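Local coordinates for protein probable hydrolase (Pseudomonas aeruginosa, PDB 3OM8) that is probably an alpha/beta-hydrolase enzyme, possibly a 3-oxoadipate enol-lactonase, though its substrate is not established, at residues L212-A217 with V240-V245; D219-A224 with A244-N249. All blocks are in the same frame, centred on the assembly; numbering follows the deposited sequence.

Interaction 1: L212-A217 with V240-V245; sequences LVIAGA and VTLPAV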
loop_
_atom_site.group_PDB
_atom_site.type_symbol
_atom_site.label_atom_id
_atom_site.label_comp_id
_atom_site.label_asym_id
_atom_site.label_seq_id
_atom_site.Cartn_x
_atom_site.Cartn_y
_atom_site.Cartn_z
ATOM N N LEU B 212 10.843 5.502 3.479
ATOM C CA LEU B 212 10.029 4.338 3.144
ATOM C C LEU B 212 9.257 3.889 4.385
ATOM O O LEU B 212 9.838 3.738 5.457
ATOM C CB LEU B 212 10.905 3.187 2.658
ATOM C CG LEU B 212 10.203 1.834 2.532
ATOM C CD1 LEU B 212 9.131 1.892 1.436
ATOM C CD2 LEU B 212 11.202 0.720 2.223
ATOM N N VAL B 213 7.953 3.679 4.235
ATOM C CA VAL B 213 7.121 3.167 5.316
ATOM C C VAL B 213 6.624 1.760 4.995
ATOM O O VAL B 213 5.981 1.544 3.966
ATOM C CB VAL B 213 5.890 4.050 5.545
ATOM C CG1 VAL B 213 5.049 3.487 6.682
ATOM C CG2 VAL B 213 6.298 5.472 5.834
ATOM N N ILE B 214 6.928 0.812 5.877
ATOM C CA ILE B 214 6.421 -0.553 5.775
ATOM C C ILE B 214 5.317 -0.751 6.807
ATOM O O ILE B 214 5.492 -0.404 7.980
ATOM C CB ILE B 214 7.548 -1.575 6.002
ATOM C CG1 ILE B 214 8.681 -1.329 4.998
ATOM C CG2 ILE B 214 7.015 -3.000 5.893
ATOM C CD1 ILE B 214 9.865 -2.231 5.168
ATOM N N ALA B 215 4.175 -1.279 6.375
ATOM C CA ALA B 215 3.040 -1.489 7.276
ATOM C C ALA B 215 2.481 -2.899 7.154
ATOM O O ALA B 215 2.641 -3.545 6.122
ATOM C CB ALA B 215 1.946 -0.463 7.024
ATOM N N GLY B 216 1.843 -3.377 8.217
ATOM C CA GLY B 216 1.253 -4.701 8.228
ATOM C C GLY B 216 -0.249 -4.556 8.155
ATOM O O GLY B 216 -0.841 -3.819 8.933
ATOM N N ALA B 217 -0.871 -5.239 7.202
ATOM C CA ALA B 217 -2.306 -5.100 7.000
ATOM C C ALA B 217 -3.112 -5.520 8.225
ATOM O O ALA B 217 -4.211 -5.019 8.447
ATOM C CB ALA B 217 -2.751 -5.908 5.786
ATOM N N VAL B 240 4.931 0.572 1.533
ATOM C CA VAL B 240 4.839 -0.835 1.188
ATOM C C VAL B 240 3.959 -1.512 2.233
ATOM O O VAL B 240 4.192 -1.364 3.418
ATOM C CB VAL B 240 6.227 -1.491 1.179
ATOM C CG1 VAL B 240 6.111 -3.009 1.281
ATOM C CG2 VAL B 240 6.998 -1.081 -0.078
ATOM N N THR B 241 2.939 -2.240 1.806
ATOM C CA THR B 241 2.061 -2.905 2.759
ATOM C C THR B 241 2.123 -4.413 2.603
ATOM O O THR B 241 1.803 -4.946 1.546
ATOM C CB THR B 241 0.615 -2.443 2.589
ATOM O OG1 THR B 241 0.534 -1.041 2.858
ATOM C CG2 THR B 241 -0.300 -3.187 3.553
ATOM N N LEU B 242 2.538 -5.106 3.657
ATOM C CA LEU B 242 2.628 -6.560 3.614
ATOM C C LEU B 242 1.445 -7.184 4.335
ATOM O O LEU B 242 0.853 -6.558 5.209
ATOM C CB LEU B 242 3.945 -7.025 4.227
ATOM C CG LEU B 242 5.176 -6.380 3.595
ATOM C CD1 LEU B 242 6.445 -6.741 4.340
ATOM C CD2 LEU B 242 5.280 -6.764 2.108
ATOM N N PRO B 243 1.074 -8.419 3.959
ATOM C CA PRO B 243 -0.042 -9.068 4.653
ATOM C C PRO B 243 0.418 -9.608 6.010
ATOM O O PRO B 243 0.180 -10.775 6.327
ATOM C CB PRO B 243 -0.402 -10.219 3.713
ATOM C CG PRO B 243 0.902 -10.590 3.086
ATOM C CD PRO B 243 1.671 -9.294 2.932
ATOM N N ALA B 244 1.083 -8.755 6.785
ATOM C CA ALA B 244 1.640 -9.140 8.080
ATOM C C ALA B 244 0.852 -8.563 9.243
ATOM O O ALA B 244 -0.003 -7.689 9.069
ATOM C CB ALA B 244 3.090 -8.695 8.187
ATOM N N VAL B 245 1.172 -9.062 10.435
ATOM C CA VAL B 245 0.672 -8.509 11.691
ATOM C C VAL B 245 1.598 -7.396 12.193
ATOM O O VAL B 245 1.428 -6.251 11.802
ATOM C CB VAL B 245 0.473 -9.598 12.748
ATOM C CG1 VAL B 245 -0.172 -9.009 13.996
ATOM C CG2 VAL B 245 -0.391 -10.723 12.177
#
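Val213, Ala215 and Ala217 pair through their backbones with Val240 and Leu242, so that 212-216 and 240-242 run as parallel neighbouring strands. Their axes approach to 4.7 Å and cross at -22°. Four hydrogen bonds join them in turn. Val240 N gives to Val213 O at 2.8 Å, and Ala215 N gives to Val240 O at 3.0 Å. Leu242 N then gives to Ala215 O at 2.9 Å, and Ala217 N to Leu242 O at 2.9 Å. The last bond lies just past the end of strand 212-216. Beyond it, an inverse gamma turn centred on Pro243 bends the second chain, and Ala244 comes close to Gly216.

Two apolar side-chain pairs meet across the strands. Ile214, Val240 and Leu242 share one face of the sheet. There Ile214 CG2 meets Leu242 CD1 at 4.1 Å, the two chains crossing at a slant. The Ile214 branch that touches, CG2, lies opposite the backbone N, while CG1 sits beside that N (chi1 -57°). Nearer the start, Leu212 CD1 reaches Val240 CG2 at 4.0 Å. The Ala215 and Thr241 side chains lie on the other face; Thr241 CG2 is 3.9 Å from Ala215 O. Gly216 has no side chain, and the carbonyls of Ala244 and Val245 lie close to it.

Helix 253-264 covers the Ile214 face through Phe256 and Val260. Leu242 also packs on Leu242 of the second subunit. The pair forms the two strands of a beta-alpha-beta unit, with helix 224-233 as the connection. Within this chain, 238-242 is the outermost strand at this end of the alpha/beta-hydrolase sheet.

Interaction 2: D219-A224 with A244-N249; sequences DTVTAA and AVHLSN
His246 ND1 donates to Asp219 OD2 at 2.9 Å, with an N-H...O angle of 167°. The bond uses the syn lone pair of OD2 and lies in the imidazole plane. ND1 also makes a weak bond to Asp219 OD1 at 3.1 Å. The carboxylate and ring planes are turned 64° apart.

Thr222 holds the carboxylate from its own segment. Its OG1 donates to Asp219 OD2 at 2.8 Å from above the carboxylate plane, and its N makes a weak bond to OD1. OD2 is thus gripped by two donors, which should limit rotation of the carboxylate. Thr222 OG1 also sits at the ring edge, 3.0 Å from His246 CE1. With chi1 at 43°, OG1 sits between the backbone N and the carbonyl carbon, where it meets both the carboxylate and the ring edge.

Val221 covers one ring face in a CH-pi contact, with CB 3.9 Å from the ring centroid. Its CG1 lies 3.8 Å from His246 CE1. Trp160 also meets the His246 ring, and His246 NE2 makes a weak hydrogen bond to Ser101 OG. Ser101, His246 and Asp219 therefore have the geometry of the Ser-His-Asp triad of alpha/beta hydrolases, and probably form the active site.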
loop_
_atom_site.group_PDB
_atom_site.type_symbol
_atom_site.label_atom_id
_atom_site.label_comp_id
_atom_site.label_asym_id
_atom_site.label_seq_id
_atom_site.Cartn_x
_atom_site.Cartn_y
_atom_site.Cartn_z
ATOM N N ASP B 219 -2.025 -5.470 11.505
ATOM C CA ASP B 219 -1.326 -4.980 12.682
ATOM C C ASP B 219 -2.324 -4.285 13.606
ATOM O O ASP B 219 -3.010 -3.346 13.184
ATOM C CB ASP B 219 -0.248 -3.991 12.230
ATOM C CG ASP B 219 0.847 -3.798 13.256
ATOM O OD1 ASP B 219 0.604 -4.073 14.440
ATOM O OD2 ASP B 219 1.950 -3.356 12.872
ATOM N N THR B 220 -2.411 -4.759 14.849
ATOM C CA THR B 220 -3.250 -4.134 15.888
ATOM C C THR B 220 -2.457 -3.240 16.833
ATOM O O THR B 220 -3.017 -2.341 17.447
ATOM C CB THR B 220 -3.986 -5.172 16.750
ATOM O OG1 THR B 220 -3.178 -6.350 16.868
ATOM C CG2 THR B 220 -5.311 -5.533 16.112
ATOM N N VAL B 221 -1.162 -3.497 16.962
ATOM C CA VAL B 221 -0.290 -2.602 17.715
ATOM C C VAL B 221 -0.150 -1.256 16.989
ATOM O O VAL B 221 -0.620 -0.223 17.466
ATOM C CB VAL B 221 1.100 -3.231 17.921
ATOM C CG1 VAL B 221 1.991 -2.298 18.727
ATOM C CG2 VAL B 221 0.973 -4.578 18.614
ATOM N N THR B 222 0.492 -1.279 15.823
ATOM C CA THR B 222 0.612 -0.100 14.974
ATOM C C THR B 222 -0.196 -0.341 13.697
ATOM O O THR B 222 0.309 -0.923 12.731
ATOM C CB THR B 222 2.080 0.189 14.620
ATOM O OG1 THR B 222 2.734 -1.038 14.280
ATOM C CG2 THR B 222 2.809 0.805 15.803
ATOM N N ALA B 223 -1.454 0.094 13.710
ATOM C CA ALA B 223 -2.388 -0.187 12.633
ATOM C C ALA B 223 -1.873 0.271 11.260
ATOM O O ALA B 223 -1.132 1.253 11.146
ATOM C CB ALA B 223 -3.733 0.441 12.940
ATOM N N ALA B 224 -2.264 -0.449 10.218
ATOM C CA ALA B 224 -1.863 -0.067 8.872
ATOM C C ALA B 224 -2.158 1.413 8.614
ATOM O O ALA B 224 -1.313 2.127 8.091
ATOM C CB ALA B 224 -2.539 -0.956 7.831
ATOM N N ALA B 244 1.083 -8.755 6.785
ATOM C CA ALA B 244 1.640 -9.140 8.080
ATOM C C ALA B 244 0.852 -8.563 9.243
ATOM O O ALA B 244 -0.003 -7.689 9.069
ATOM C CB ALA B 244 3.090 -8.695 8.187
ATOM N N VAL B 245 1.172 -9.062 10.435
ATOM C CA VAL B 245 0.672 -8.509 11.691
ATOM C C VAL B 245 1.598 -7.396 12.193
ATOM O O VAL B 245 1.428 -6.251 11.802
ATOM C CB VAL B 245 0.473 -9.598 12.748
ATOM C CG1 VAL B 245 -0.172 -9.009 13.996
ATOM C CG2 VAL B 245 -0.391 -10.723 12.177
ATOM N N HIS B 246 2.586 -7.703 13.030
ATOM C CA HIS B 246 3.416 -6.614 13.568
ATOM C C HIS B 246 4.929 -6.703 13.328
ATOM O O HIS B 246 5.588 -5.681 13.156
ATOM C CB HIS B 246 3.125 -6.356 15.054
ATOM C CG HIS B 246 3.845 -5.163 15.610
ATOM N ND1 HIS B 246 3.604 -3.878 15.174
ATOM C CD2 HIS B 246 4.793 -5.061 16.573
ATOM C CE1 HIS B 246 4.379 -3.036 15.834
ATOM N NE2 HIS B 246 5.109 -3.729 16.692
ATOM N N LEU B 247 5.486 -7.907 13.335
ATOM C CA LEU B 247 6.910 -8.062 13.066
ATOM C C LEU B 247 7.075 -8.552 11.629
ATOM O O LEU B 247 7.366 -9.725 11.379
ATOM C CB LEU B 247 7.559 -9.032 14.051
ATOM C CG LEU B 247 7.502 -8.674 15.548
ATOM C CD1 LEU B 247 7.741 -9.904 16.378
ATOM C CD2 LEU B 247 8.499 -7.591 15.915
ATOM N N SER B 248 6.895 -7.641 10.681
ATOM C CA SER B 248 6.805 -8.040 9.274
ATOM C C SER B 248 8.123 -8.599 8.733
ATOM O O SER B 248 8.109 -9.433 7.838
ATOM C CB SER B 248 6.254 -6.900 8.419
ATOM O OG SER B 248 7.021 -5.724 8.568
ATOM N N ASN B 249 9.253 -8.191 9.309
ATOM C CA ASN B 249 10.540 -8.781 8.935
ATOM C C ASN B 249 10.602 -10.255 9.295
ATOM O O ASN B 249 11.314 -11.031 8.659
ATOM C CB ASN B 249 11.716 -8.042 9.575
ATOM C CG ASN B 249 11.769 -8.211 11.106
ATOM O OD1 ASN B 249 10.801 -7.931 11.812
ATOM N ND2 ASN B 249 12.914 -8.651 11.611
#

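Interactions 1 and 2 have centres about 7 Å apart and share Ala244 and Val245. Along the chain, strand 211-216 comes first, then the 219-224 loop, helix 224-233 and strand 238-242. The 244-249 segment follows and includes the start of helix 248-251. The parallel strands of interaction 1 therefore end where the two loops of interaction 2 begin. This places Asp219 and His246 beyond the C-terminal ends of neighbouring strands, as expected for the acid and histidine of an alpha/beta hydrolase. The contacts also touch directly: Ile214 packs on Ser248, and Gly216 on Ala224. The two loops that carry the presumed triad residues thus leave the sheet side by side.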